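Local atomic coordinates of RIM-binding protein, isoform F (Drosophila melanogaster, PDB entry 6Q9M), a protein that probably acts as an active-zone scaffold that couples synaptic vesicle recruitment to release sites, its central part being an array of fibronectin type III domains. Residues 88-96 against 121-129; 7-15 against 26-37. All coordinates share one frame; numbering follows the deposited sequence.

Contact 1. Residues 88-96 against 121-129; sequences RDAACTMII and SWLPANSNH
Ser-127 turns its hydroxyl into the backbone of Thr-93, and both ends of that residue are engaged. Thr-93 N donates to Ser-127 OG over 2.9 Å in a nearly straight bond (166° at the hydrogen), while Ser-127 N returns a bond of 2.9 Å to Thr-93 O. The serine oxygen reaches the amide because chi1 of 56° tucks OG between its own backbone N and carbonyl carbon. Beside this pair the Thr-93 side chain lies obliquely across Pro-124, Thr-93 CG2 being 4.0 Å from Pro-124 CG. The ring also rests on Ala-90, whose O lies 3.4 Å from Pro-124 CG; Ala-90 CB then meets Leu-123 CD1 at 3.7 Å. At the far end Ile-95 CD1 reaches Ala-125 CB at 4.1 Å, beside a weak bond from Ile-95 N to Ala-125 O (3.1 Å, 126° at the hydrogen). Asn-126 OD1 accepts from Asn-128 N in the carbonyl plane, an Asx turn. Thr-93 OG1 is hydrogen-bonded to Ile-75 O and to Arg-74 NH1, and the same NH1 is hydrogen-bonded to Pro-124 O, linking both segments. With a serine serving an edge-strand amide amid apolar side chains, the chemistry is consistent with a defined, largely buried junction between successive fibronectin type III domains.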
ATOM      1  N   ARG A  88      -3.891  -2.994 -11.252  1.00 46.88           N
ATOM      2  CA  ARG A  88      -3.526  -3.600  -9.977  1.00 45.35           C
ATOM      3  C   ARG A  88      -4.666  -4.445  -9.428  1.00 47.32           C
ATOM      4  O   ARG A  88      -5.841  -4.202  -9.711  1.00 57.19           O
ATOM      5  CB  ARG A  88      -3.145  -2.535  -8.960  1.00 45.20           C
ATOM      6  CG  ARG A  88      -2.088  -1.585  -9.472  1.00 58.14           C
ATOM      7  CD  ARG A  88      -1.441  -0.821  -8.344  1.00 66.76           C
ATOM      8  NE  ARG A  88      -0.476   0.154  -8.841  1.00 77.23           N
ATOM      9  CZ  ARG A  88       0.837  -0.046  -8.877  1.00 82.62           C
ATOM     10  NH1 ARG A  88       1.341  -1.194  -8.437  1.00 79.28           N
ATOM     11  NH2 ARG A  88       1.645   0.905  -9.345  1.00 85.42           N
ATOM     12  N   ASP A  89      -4.302  -5.458  -8.636  1.00 48.72           N
ATOM     13  CA  ASP A  89      -5.312  -6.325  -8.033  1.00 51.40           C
ATOM     14  C   ASP A  89      -6.310  -5.527  -7.196  1.00 53.08           C
ATOM     15  O   ASP A  89      -7.515  -5.806  -7.229  1.00 52.16           O
ATOM     16  CB  ASP A  89      -4.643  -7.399  -7.159  1.00 53.35           C
ATOM     17  CG  ASP A  89      -4.020  -8.534  -7.973  1.00 68.77           C
ATOM     18  OD1 ASP A  89      -3.145  -9.245  -7.439  1.00 80.73           O
ATOM     19  OD2 ASP A  89      -4.398  -8.725  -9.147  1.00 74.33           O
ATOM     20  N   ALA A  90      -5.825  -4.521  -6.450  1.00 39.64           N
ATOM     21  CA  ALA A  90      -6.654  -3.779  -5.505  1.00 42.09           C
ATOM     22  C   ALA A  90      -7.803  -3.044  -6.162  1.00 50.04           C
ATOM     23  O   ALA A  90      -8.706  -2.579  -5.448  1.00 49.87           O
ATOM     24  CB  ALA A  90      -5.811  -2.752  -4.738  1.00 46.71           C
ATOM     25  N   ALA A  91      -7.786  -2.894  -7.486  1.00 52.67           N
ATOM     26  CA  ALA A  91      -8.888  -2.233  -8.167  1.00 47.41           C
ATOM     27  C   ALA A  91     -10.012  -3.181  -8.521  1.00 46.74           C
ATOM     28  O   ALA A  91     -11.142  -2.730  -8.696  1.00 54.37           O
ATOM     29  CB  ALA A  91      -8.400  -1.535  -9.431  1.00 42.73           C
ATOM     30  N   CYS A  92      -9.739  -4.476  -8.641  1.00 50.66           N
ATOM     31  CA  CYS A  92     -10.779  -5.451  -8.974  1.00 54.22           C
ATOM     32  C   CYS A  92     -10.469  -6.719  -8.189  1.00 51.27           C
ATOM     33  O   CYS A  92      -9.729  -7.592  -8.661  1.00 51.50           O
ATOM     34  CB  CYS A  92     -10.853  -5.716 -10.470  1.00 52.03           C
ATOM     35  SG  CYS A  92     -12.339  -6.607 -10.954  1.00 65.59           S
ATOM     36  N   THR A  93     -11.054  -6.822  -6.998  1.00 49.83           N
ATOM     37  CA  THR A  93     -10.710  -7.910  -6.101  1.00 51.44           C
ATOM     38  C   THR A  93     -11.856  -8.196  -5.146  1.00 51.36           C
ATOM     39  O   THR A  93     -12.662  -7.316  -4.825  1.00 50.95           O
ATOM     40  CB  THR A  93      -9.447  -7.615  -5.303  1.00 48.51           C
ATOM     41  OG1 THR A  93      -8.969  -8.845  -4.740  1.00 57.52           O
ATOM     42  CG2 THR A  93      -9.747  -6.618  -4.160  1.00 48.27           C
ATOM     43  N   MET A  94     -11.928  -9.458  -4.722  1.00 49.62           N
ATOM     44  CA  MET A  94     -12.919  -9.872  -3.737  1.00 56.22           C
ATOM     45  C   MET A  94     -12.430 -11.123  -3.022  1.00 60.03           C
ATOM     46  O   MET A  94     -11.664 -11.925  -3.574  1.00 54.52           O
ATOM     47  CB  MET A  94     -14.288 -10.131  -4.375  1.00 51.44           C
ATOM     48  CG  MET A  94     -14.305 -11.344  -5.303  1.00 55.99           C
ATOM     49  SD  MET A  94     -15.973 -11.785  -5.873  1.00 70.01           S
ATOM     50  CE  MET A  94     -15.597 -13.218  -6.886  1.00 62.72           C
ATOM     51  N   ILE A  95     -12.885 -11.282  -1.789  1.00 61.42           N
ATOM     52  CA  ILE A  95     -12.542 -12.437  -0.977  1.00 59.86           C
ATOM     53  C   ILE A  95     -13.774 -13.307  -0.816  1.00 60.04           C
ATOM     54  O   ILE A  95     -14.878 -12.792  -0.588  1.00 62.51           O
ATOM     55  CB  ILE A  95     -11.990 -12.000   0.390  1.00 63.28           C
ATOM     56  CG1 ILE A  95     -10.735 -11.149   0.190  1.00 61.07           C
ATOM     57  CG2 ILE A  95     -11.702 -13.212   1.248  1.00 73.35           C
ATOM     58  CD1 ILE A  95     -10.283 -10.440   1.451  1.00 63.93           C
ATOM     59  N   ILE A  96     -13.577 -14.615  -0.963  1.00 64.64           N
ATOM     60  CA  ILE A  96     -14.632 -15.605  -0.831  1.00 68.73           C
ATOM     61  C   ILE A  96     -14.185 -16.658   0.175  1.00 76.25           C
ATOM     62  O   ILE A  96     -12.997 -16.787   0.481  1.00 72.09           O
ATOM     63  CB  ILE A  96     -14.958 -16.262  -2.180  1.00 63.65           C
ATOM     64  CG1 ILE A  96     -13.720 -17.024  -2.667  1.00 58.90           C
ATOM     65  CG2 ILE A  96     -15.347 -15.211  -3.195  1.00 61.30           C
ATOM     66  CD1 ILE A  96     -13.949 -17.789  -3.941  1.00 65.69           C
ATOM     67  N   SER A 121      -3.121   4.422   0.606  1.00 53.10           N
ATOM     68  CA  SER A 121      -3.469   3.247  -0.184  1.00 47.52           C
ATOM     69  C   SER A 121      -4.010   2.147   0.727  1.00 51.50           C
ATOM     70  O   SER A 121      -3.721   2.108   1.932  1.00 47.00           O
ATOM     71  CB  SER A 121      -2.251   2.704  -0.936  1.00 43.76           C
ATOM     72  OG  SER A 121      -1.636   3.726  -1.708  1.00 52.10           O
ATOM     73  N   TRP A 122      -4.783   1.236   0.134  1.00 39.18           N
ATOM     74  CA  TRP A 122      -5.297   0.088   0.870  1.00 40.53           C
ATOM     75  C   TRP A 122      -5.634  -1.032  -0.106  1.00 51.56           C
ATOM     76  O   TRP A 122      -5.610  -0.861  -1.330  1.00 47.88           O
ATOM     77  CB  TRP A 122      -6.525   0.458   1.711  1.00 44.09           C
ATOM     78  CG  TRP A 122      -7.680   0.981   0.922  1.00 48.70           C
ATOM     79  CD1 TRP A 122      -8.755   0.269   0.476  1.00 46.68           C
ATOM     80  CD2 TRP A 122      -7.892   2.338   0.500  1.00 50.09           C
ATOM     81  NE1 TRP A 122      -9.626   1.102  -0.196  1.00 46.84           N
ATOM     82  CE2 TRP A 122      -9.114   2.372  -0.203  1.00 49.98           C
ATOM     83  CE3 TRP A 122      -7.166   3.524   0.648  1.00 44.48           C
ATOM     84  CZ2 TRP A 122      -9.619   3.543  -0.773  1.00 44.84           C
ATOM     85  CZ3 TRP A 122      -7.667   4.672   0.098  1.00 44.74           C
ATOM     86  CH2 TRP A 122      -8.888   4.677  -0.608  1.00 51.35           C
ATOM     87  N   LEU A 123      -5.921  -2.195   0.465  1.00 45.17           N
ATOM     88  CA  LEU A 123      -6.413  -3.343  -0.275  1.00 44.39           C
ATOM     89  C   LEU A 123      -7.825  -3.614   0.205  1.00 45.99           C
ATOM     90  O   LEU A 123      -8.007  -4.026   1.356  1.00 48.60           O
ATOM     91  CB  LEU A 123      -5.523  -4.568  -0.058  1.00 49.47           C
ATOM     92  CG  LEU A 123      -5.880  -5.838  -0.850  1.00 51.96           C
ATOM     93  CD1 LEU A 123      -5.958  -5.551  -2.357  1.00 48.03           C
ATOM     94  CD2 LEU A 123      -4.877  -6.977  -0.566  1.00 43.27           C
ATOM     95  N   PRO A 124      -8.849  -3.351  -0.598  1.00 49.27           N
ATOM     96  CA  PRO A 124     -10.213  -3.619  -0.152  1.00 49.90           C
ATOM     97  C   PRO A 124     -10.439  -5.117  -0.050  1.00 53.88           C
ATOM     98  O   PRO A 124      -9.749  -5.916  -0.682  1.00 52.18           O
ATOM     99  CB  PRO A 124     -11.082  -3.001  -1.254  1.00 51.85           C
ATOM    100  CG  PRO A 124     -10.218  -2.982  -2.461  1.00 46.13           C
ATOM    101  CD  PRO A 124      -8.798  -2.840  -1.981  1.00 50.12           C
ATOM    102  N   ALA A 125     -11.411  -5.491   0.787  1.00 51.79           N
ATOM    103  CA  ALA A 125     -11.894  -6.862   0.795  1.00 47.39           C
ATOM    104  C   ALA A 125     -12.808  -7.135  -0.386  1.00 50.72           C
ATOM    105  O   ALA A 125     -12.860  -8.273  -0.870  1.00 61.37           O
ATOM    106  CB  ALA A 125     -12.637  -7.161   2.096  1.00 40.12           C
ATOM    107  N   ASN A 126     -13.516  -6.116  -0.866  1.00 45.48           N
ATOM    108  CA  ASN A 126     -14.360  -6.237  -2.061  1.00 54.02           C
ATOM    109  C   ASN A 126     -14.376  -4.880  -2.750  1.00 56.63           C
ATOM    110  O   ASN A 126     -14.845  -3.893  -2.173  1.00 52.65           O
ATOM    111  CB  ASN A 126     -15.782  -6.681  -1.705  1.00 48.97           C
ATOM    112  CG  ASN A 126     -16.634  -6.937  -2.928  1.00 53.95           C
ATOM    113  OD1 ASN A 126     -16.732  -6.097  -3.826  1.00 53.93           O
ATOM    114  ND2 ASN A 126     -17.251  -8.115  -2.979  1.00 62.59           N
ATOM    115  N   SER A 127     -13.869  -4.822  -3.974  1.00 55.61           N
ATOM    116  CA  SER A 127     -13.653  -3.523  -4.595  1.00 49.45           C
ATOM    117  C   SER A 127     -14.904  -2.963  -5.254  1.00 54.10           C
ATOM    118  O   SER A 127     -14.811  -1.955  -5.961  1.00 60.07           O
ATOM    119  CB  SER A 127     -12.522  -3.618  -5.608  1.00 42.80           C
ATOM    120  OG  SER A 127     -12.834  -4.623  -6.546  1.00 59.90           O
ATOM    121  N   ASN A 128     -16.059  -3.594  -5.043  1.00 59.86           N
ATOM    122  CA  ASN A 128     -17.339  -3.017  -5.431  1.00 64.55           C
ATOM    123  C   ASN A 128     -17.865  -2.025  -4.404  1.00 66.01           C
ATOM    124  O   ASN A 128     -18.847  -1.338  -4.686  1.00 66.08           O
ATOM    125  CB  ASN A 128     -18.400  -4.110  -5.630  1.00 57.26           C
ATOM    126  CG  ASN A 128     -18.072  -5.066  -6.773  1.00 65.40           C
ATOM    127  OD1 ASN A 128     -17.781  -4.651  -7.896  1.00 72.25           O
ATOM    128  ND2 ASN A 128     -18.155  -6.358  -6.493  1.00 65.10           N
ATOM    129  N   HIS A 129     -17.249  -1.943  -3.228  1.00 60.49           N
ATOM    130  CA  HIS A 129     -17.722  -1.082  -2.151  1.00 60.91           C
ATOM    131  C   HIS A 129     -17.102   0.302  -2.234  1.00 59.20           C
ATOM    132  O   HIS A 129     -15.936   0.461  -2.601  1.00 55.37           O
ATOM    133  CB  HIS A 129     -17.378  -1.672  -0.780  1.00 59.63           C
ATOM    134  CG  HIS A 129     -18.179  -2.878  -0.421  1.00 70.46           C
ATOM    135  ND1 HIS A 129     -18.209  -4.010  -1.204  1.00 76.40           N
ATOM    136  CD2 HIS A 129     -18.972  -3.134   0.645  1.00 78.21           C
ATOM    137  CE1 HIS A 129     -18.993  -4.910  -0.640  1.00 81.83           C
ATOM    138  NE2 HIS A 129     -19.466  -4.404   0.484  1.00 78.78           N
TER

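Contact 2. Residues 7-15 against 26-37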
ATOM      1  N   ASN A   7      -2.159   3.599 -14.169  1.00 70.02           N
ATOM      2  CA  ASN A   7      -2.701   4.187 -15.396  1.00 85.92           C
ATOM      3  C   ASN A   7      -3.793   3.314 -16.010  1.00 83.16           C
ATOM      4  O   ASN A   7      -4.847   3.817 -16.406  1.00 82.54           O
ATOM      5  CB  ASN A   7      -1.603   4.420 -16.437  1.00100.44           C
ATOM      6  CG  ASN A   7      -0.280   4.821 -15.831  1.00112.44           C
ATOM      7  OD1 ASN A   7       0.728   4.139 -16.030  1.00117.93           O
ATOM      8  ND2 ASN A   7      -0.260   5.948 -15.118  1.00114.22           N
ATOM      9  N   VAL A   8      -3.565   2.003 -16.081  1.00 79.84           N
ATOM     10  CA  VAL A   8      -4.474   1.078 -16.766  1.00 73.76           C
ATOM     11  C   VAL A   8      -5.842   0.992 -16.097  1.00 67.87           C
ATOM     12  O   VAL A   8      -5.949   0.473 -14.979  1.00 71.94           O
ATOM     13  CB  VAL A   8      -3.845  -0.319 -16.853  1.00 56.42           C
ATOM     14  CG1 VAL A   8      -4.817  -1.287 -17.462  1.00 53.90           C
ATOM     15  CG2 VAL A   8      -2.538  -0.265 -17.643  1.00 61.00           C
ATOM     16  N   PRO A   9      -6.915   1.410 -16.774  1.00 58.44           N
ATOM     17  CA  PRO A   9      -8.268   1.180 -16.249  1.00 58.44           C
ATOM     18  C   PRO A   9      -8.512  -0.292 -15.944  1.00 62.58           C
ATOM     19  O   PRO A   9      -8.020  -1.186 -16.640  1.00 66.39           O
ATOM     20  CB  PRO A   9      -9.179   1.681 -17.386  1.00 58.34           C
ATOM     21  CG  PRO A   9      -8.354   2.648 -18.130  1.00 62.99           C
ATOM     22  CD  PRO A   9      -6.934   2.166 -18.039  1.00 61.89           C
ATOM     23  N   ALA A  10      -9.311  -0.534 -14.912  1.00 52.17           N
ATOM     24  CA  ALA A  10      -9.473  -1.854 -14.328  1.00 51.99           C
ATOM     25  C   ALA A  10     -10.901  -2.371 -14.476  1.00 57.10           C
ATOM     26  O   ALA A  10     -11.846  -1.584 -14.607  1.00 56.88           O
ATOM     27  CB  ALA A  10      -9.088  -1.802 -12.843  1.00 48.97           C
ATOM     28  N   PRO A  11     -11.097  -3.689 -14.448  1.00 54.69           N
ATOM     29  CA  PRO A  11     -12.457  -4.231 -14.545  1.00 60.69           C
ATOM     30  C   PRO A  11     -13.281  -3.840 -13.331  1.00 54.53           C
ATOM     31  O   PRO A  11     -12.755  -3.448 -12.294  1.00 63.49           O
ATOM     32  CB  PRO A  11     -12.251  -5.760 -14.613  1.00 57.68           C
ATOM     33  CG  PRO A  11     -10.752  -5.964 -14.805  1.00 57.62           C
ATOM     34  CD  PRO A  11     -10.108  -4.747 -14.168  1.00 49.73           C
ATOM     35  N   LYS A  12     -14.598  -3.918 -13.487  1.00 58.61           N
ATOM     36  CA  LYS A  12     -15.542  -3.544 -12.442  1.00 58.34           C
ATOM     37  C   LYS A  12     -16.563  -4.661 -12.241  1.00 55.19           C
ATOM     38  O   LYS A  12     -16.669  -5.593 -13.036  1.00 52.08           O
ATOM     39  CB  LYS A  12     -16.243  -2.218 -12.779  1.00 66.48           C
ATOM     40  CG  LYS A  12     -15.306  -1.141 -13.344  1.00 68.77           C
ATOM     41  CD  LYS A  12     -16.060  -0.015 -14.073  1.00 71.63           C
ATOM     42  CE  LYS A  12     -17.479   0.166 -13.551  1.00 75.16           C
ATOM     43  NZ  LYS A  12     -18.036   1.532 -13.829  1.00 88.34           N
ATOM     44  N   HIS A  13     -17.334  -4.536 -11.161  1.00 56.49           N
ATOM     45  CA  HIS A  13     -18.474  -5.407 -10.884  1.00 60.39           C
ATOM     46  C   HIS A  13     -18.064  -6.878 -10.839  1.00 64.89           C
ATOM     47  O   HIS A  13     -18.790  -7.765 -11.298  1.00 61.12           O
ATOM     48  CB  HIS A  13     -19.595  -5.166 -11.894  1.00 59.43           C
ATOM     49  CG  HIS A  13     -20.137  -3.772 -11.849  1.00 77.94           C
ATOM     50  ND1 HIS A  13     -19.853  -2.829 -12.814  1.00 84.27           N
ATOM     51  CD2 HIS A  13     -20.920  -3.148 -10.935  1.00 83.21           C
ATOM     52  CE1 HIS A  13     -20.456  -1.692 -12.510  1.00 84.96           C
ATOM     53  NE2 HIS A  13     -21.110  -1.860 -11.375  1.00 85.18           N
ATOM     54  N   LEU A  14     -16.907  -7.134 -10.233  1.00 60.07           N
ATOM     55  CA  LEU A  14     -16.464  -8.491  -9.961  1.00 53.41           C
ATOM     56  C   LEU A  14     -17.508  -9.227  -9.129  1.00 59.60           C
ATOM     57  O   LEU A  14     -17.950  -8.738  -8.085  1.00 58.43           O
ATOM     58  CB  LEU A  14     -15.131  -8.448  -9.231  1.00 48.84           C
ATOM     59  CG  LEU A  14     -14.497  -9.782  -8.895  1.00 52.72           C
ATOM     60  CD1 LEU A  14     -14.524 -10.669 -10.125  1.00 49.77           C
ATOM     61  CD2 LEU A  14     -13.081  -9.606  -8.357  1.00 51.37           C
ATOM     62  N   THR A  15     -17.922 -10.397  -9.608  1.00 61.99           N
ATOM     63  CA  THR A  15     -19.025 -11.136  -9.011  1.00 65.42           C
ATOM     64  C   THR A  15     -18.681 -12.612  -8.899  1.00 67.95           C
ATOM     65  O   THR A  15     -18.195 -13.217  -9.862  1.00 64.16           O
ATOM     66  CB  THR A  15     -20.286 -10.971  -9.863  1.00 71.62           C
ATOM     67  OG1 THR A  15     -20.635  -9.582  -9.922  1.00 87.35           O
ATOM     68  CG2 THR A  15     -21.443 -11.764  -9.286  1.00 68.03           C
ATOM     69  N   ILE A  26     -17.085 -16.916 -11.888  1.00 62.03           N
ATOM     70  CA  ILE A  26     -17.103 -15.483 -11.636  1.00 64.79           C
ATOM     71  C   ILE A  26     -17.477 -14.740 -12.908  1.00 63.25           C
ATOM     72  O   ILE A  26     -17.353 -15.250 -14.026  1.00 59.71           O
ATOM     73  CB  ILE A  26     -15.760 -14.931 -11.121  1.00 57.54           C
ATOM     74  CG1 ILE A  26     -14.738 -14.955 -12.260  1.00 47.85           C
ATOM     75  CG2 ILE A  26     -15.293 -15.660  -9.870  1.00 58.17           C
ATOM     76  CD1 ILE A  26     -13.377 -14.435 -11.853  1.00 50.83           C
ATOM     77  N   GLY A  27     -17.920 -13.498 -12.711  1.00 62.81           N
ATOM     78  CA  GLY A  27     -18.187 -12.598 -13.809  1.00 60.31           C
ATOM     79  C   GLY A  27     -17.699 -11.209 -13.456  1.00 63.40           C
ATOM     80  O   GLY A  27     -17.467 -10.893 -12.286  1.00 59.21           O
ATOM     81  N   TRP A  28     -17.513 -10.386 -14.492  1.00 63.51           N
ATOM     82  CA  TRP A  28     -17.070  -9.007 -14.308  1.00 62.95           C
ATOM     83  C   TRP A  28     -17.533  -8.177 -15.501  1.00 70.72           C
ATOM     84  O   TRP A  28     -18.157  -8.684 -16.444  1.00 55.85           O
ATOM     85  CB  TRP A  28     -15.549  -8.919 -14.092  1.00 55.71           C
ATOM     86  CG  TRP A  28     -14.690  -9.389 -15.248  1.00 59.58           C
ATOM     87  CD1 TRP A  28     -14.187  -8.618 -16.269  1.00 55.48           C
ATOM     88  CD2 TRP A  28     -14.222 -10.727 -15.488  1.00 57.59           C
ATOM     89  NE1 TRP A  28     -13.440  -9.395 -17.125  1.00 59.97           N
ATOM     90  CE2 TRP A  28     -13.453 -10.693 -16.679  1.00 65.31           C
ATOM     91  CE3 TRP A  28     -14.406 -11.952 -14.836  1.00 55.11           C
ATOM     92  CZ2 TRP A  28     -12.860 -11.846 -17.233  1.00 62.10           C
ATOM     93  CZ3 TRP A  28     -13.804 -13.103 -15.383  1.00 59.20           C
ATOM     94  CH2 TRP A  28     -13.046 -13.035 -16.573  1.00 59.30           C
ATOM     95  N   SER A  29     -17.237  -6.878 -15.444  1.00 75.94           N
ATOM     96  CA  SER A  29     -17.591  -5.924 -16.483  1.00 73.12           C
ATOM     97  C   SER A  29     -16.331  -5.256 -17.017  1.00 72.57           C
ATOM     98  O   SER A  29     -15.353  -5.088 -16.278  1.00 74.85           O
ATOM     99  CB  SER A  29     -18.547  -4.852 -15.948  1.00 78.33           C
ATOM    100  OG  SER A  29     -19.674  -5.446 -15.333  1.00 84.30           O
ATOM    101  N   PRO A  30     -16.316  -4.865 -18.285  1.00 68.12           N
ATOM    102  CA  PRO A  30     -15.114  -4.247 -18.847  1.00 59.52           C
ATOM    103  C   PRO A  30     -14.846  -2.891 -18.221  1.00 61.30           C
ATOM    104  O   PRO A  30     -15.784  -2.190 -17.797  1.00 55.50           O
ATOM    105  CB  PRO A  30     -15.446  -4.099 -20.345  1.00 64.36           C
ATOM    106  CG  PRO A  30     -16.769  -4.778 -20.562  1.00 64.52           C
ATOM    107  CD  PRO A  30     -17.438  -4.892 -19.241  1.00 70.72           C
ATOM    108  N   PRO A  31     -13.590  -2.441 -18.258  1.00 63.49           N
ATOM    109  CA  PRO A  31     -13.252  -1.116 -17.738  1.00 67.41           C
ATOM    110  C   PRO A  31     -13.812  -0.013 -18.614  1.00 81.71           C
ATOM    111  O   PRO A  31     -14.061  -0.192 -19.812  1.00 91.31           O
ATOM    112  CB  PRO A  31     -11.720  -1.100 -17.789  1.00 67.52           C
ATOM    113  CG  PRO A  31     -11.392  -2.062 -18.886  1.00 68.70           C
ATOM    114  CD  PRO A  31     -12.397  -3.162 -18.721  1.00 66.05           C
ATOM    115  N   GLU A  32     -14.045   1.129 -17.985  1.00 80.54           N
ATOM    116  CA  GLU A  32     -14.332   2.345 -18.736  1.00 93.77           C
ATOM    117  C   GLU A  32     -13.125   2.724 -19.590  1.00 90.81           C
ATOM    118  O   GLU A  32     -11.991   2.686 -19.100  1.00 87.28           O
ATOM    119  CB  GLU A  32     -14.692   3.483 -17.785  1.00 97.85           C
ATOM    120  CG  GLU A  32     -15.566   3.031 -16.631  1.00102.09           C
ATOM    121  CD  GLU A  32     -16.052   4.180 -15.778  1.00113.72           C
ATOM    122  OE1 GLU A  32     -16.219   3.974 -14.556  1.00107.93           O
ATOM    123  OE2 GLU A  32     -16.271   5.285 -16.330  1.00125.33           O
ATOM    124  N   PRO A  33     -13.317   3.102 -20.846  1.00 91.61           N
ATOM    125  CA  PRO A  33     -12.178   3.548 -21.650  1.00 99.78           C
ATOM    126  C   PRO A  33     -11.681   4.902 -21.171  1.00107.88           C
ATOM    127  O   PRO A  33     -12.465   5.773 -20.782  1.00107.04           O
ATOM    128  CB  PRO A  33     -12.764   3.646 -23.057  1.00 82.82           C
ATOM    129  CG  PRO A  33     -14.191   3.999 -22.805  1.00 84.53           C
ATOM    130  CD  PRO A  33     -14.594   3.257 -21.564  1.00 93.18           C
ATOM    131  N   VAL A  34     -10.360   5.072 -21.195  1.00110.25           N
ATOM    132  CA  VAL A  34      -9.728   6.308 -20.757  1.00113.58           C
ATOM    133  C   VAL A  34      -8.986   7.016 -21.882  1.00127.93           C
ATOM    134  O   VAL A  34      -8.511   8.144 -21.686  1.00137.37           O
ATOM    135  CB  VAL A  34      -8.791   6.058 -19.556  1.00107.40           C
ATOM    136  CG1 VAL A  34      -7.413   5.613 -20.015  1.00106.32           C
ATOM    137  CG2 VAL A  34      -8.700   7.290 -18.682  1.00111.88           C
ATOM    138  N   GLY A  35      -8.900   6.409 -23.068  1.00128.38           N
ATOM    139  CA  GLY A  35      -8.214   6.978 -24.203  1.00130.47           C
ATOM    140  C   GLY A  35      -6.844   6.381 -24.453  1.00128.86           C
ATOM    141  O   GLY A  35      -6.415   6.306 -25.611  1.00131.09           O
ATOM    142  N   TYR A  36      -6.147   5.964 -23.398  1.00123.30           N
ATOM    143  CA  TYR A  36      -4.871   5.273 -23.502  1.00124.19           C
ATOM    144  C   TYR A  36      -4.958   3.936 -22.777  1.00116.61           C
ATOM    145  O   TYR A  36      -5.923   3.649 -22.062  1.00115.09           O
ATOM    146  CB  TYR A  36      -3.715   6.122 -22.938  1.00131.06           C
ATOM    147  CG  TYR A  36      -3.955   6.775 -21.585  1.00130.28           C
ATOM    148  CD1 TYR A  36      -4.264   8.128 -21.491  1.00134.48           C
ATOM    149  CD2 TYR A  36      -3.840   6.048 -20.404  1.00126.98           C
ATOM    150  CE1 TYR A  36      -4.473   8.734 -20.263  1.00135.05           C
ATOM    151  CE2 TYR A  36      -4.048   6.647 -19.166  1.00126.35           C
ATOM    152  CZ  TYR A  36      -4.365   7.991 -19.106  1.00131.44           C
ATOM    153  OH  TYR A  36      -4.573   8.593 -17.887  1.00131.18           O
ATOM    154  N   ASN A  37      -3.935   3.106 -22.987  1.00111.07           N
ATOM    155  CA  ASN A  37      -3.820   1.824 -22.296  1.00100.20           C
ATOM    156  C   ASN A  37      -5.099   1.002 -22.438  1.00 88.89           C
ATOM    157  O   ASN A  37      -5.576   0.394 -21.477  1.00 85.71           O
ATOM    158  CB  ASN A  37      -3.481   2.031 -20.812  1.00 99.18           C
ATOM    159  CG  ASN A  37      -2.016   2.366 -20.576  1.00 99.09           C
ATOM    160  OD1 ASN A  37      -1.147   2.014 -21.374  1.00104.75           O
ATOM    161  ND2 ASN A  37      -1.737   3.047 -19.469  1.00 98.43           N
TER
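Pro-11 packs on the indole of Trp-28, Pro-11 CB lying 3.8 Å from Trp-28 CD1. The indole is brought to this side by a chi1 of 63°, which sets CG between the backbone N and carbonyl carbon, and Tyr-42 packs against it edge-to-face. In the same buried layer Leu-14 CD1 approaches Ile-26 CD1 at 4.3 Å, and both side chains also touch Met-94. Toward the surface the apolar row continues with prolines: Pro-9 CB lies 3.8 Å from Pro-31 CB. On the same ring Pro-9 CG is 3.6 Å from Val-34 CG1, these two side chains crossing at about a right angle.

Outward from these groups the strands 12-15 and 26-29 run antiparallel at 175°, their axes 4.6 Å apart. Two hydrogen-bonded pairs fix them: Lys-12 with Ser-29, and Thr-15 with Gly-27, where Thr-15 N donates to Gly-27 O at 2.8 Å. Between the two pairs, His-13 and Leu-14 stand opposite Trp-28 alone, a register shift of one that marks a beta bulge. His-13 has positive phi (57°), and within the bulge Thr-15 OG1 donates to His-13 O from above the carbonyl plane. On the outer edge Lys-12 bends at chi3, and Lys-12 NZ meets Glu-32 OE1 from above the carboxylate plane, 3.1 Å away, in a salt bridge.

The hairpin 12-20/23-29, in a three-stranded sheet with 61-65 that faces a four-stranded one, with Trp-28 of its second strand in the core, is characteristic of the fibronectin type III sandwich.

Overall arrangement
Contact 2 lies within the first fibronectin type III domain, whereas contact 1 joins that domain to the second; their centres are 13 Å apart, and in sequence contact 2 closes before contact 1 opens. They touch directly. Asn-128 ND2 of contact 1 lies 2.9 Å from Leu-14 O of contact 2, a probable hydrogen bond that would link a loop of the second domain to the first strand of the first domain. Close by, Cys-92 SG packs 3.5 Å from Pro-11 O, and Ala-91 CB lies 3.5 Å from Ala-10 CB. Segment 88-96 therefore faces both 7-15 and 121-129, which is consistent with a defined orientation of the two domains at this junction.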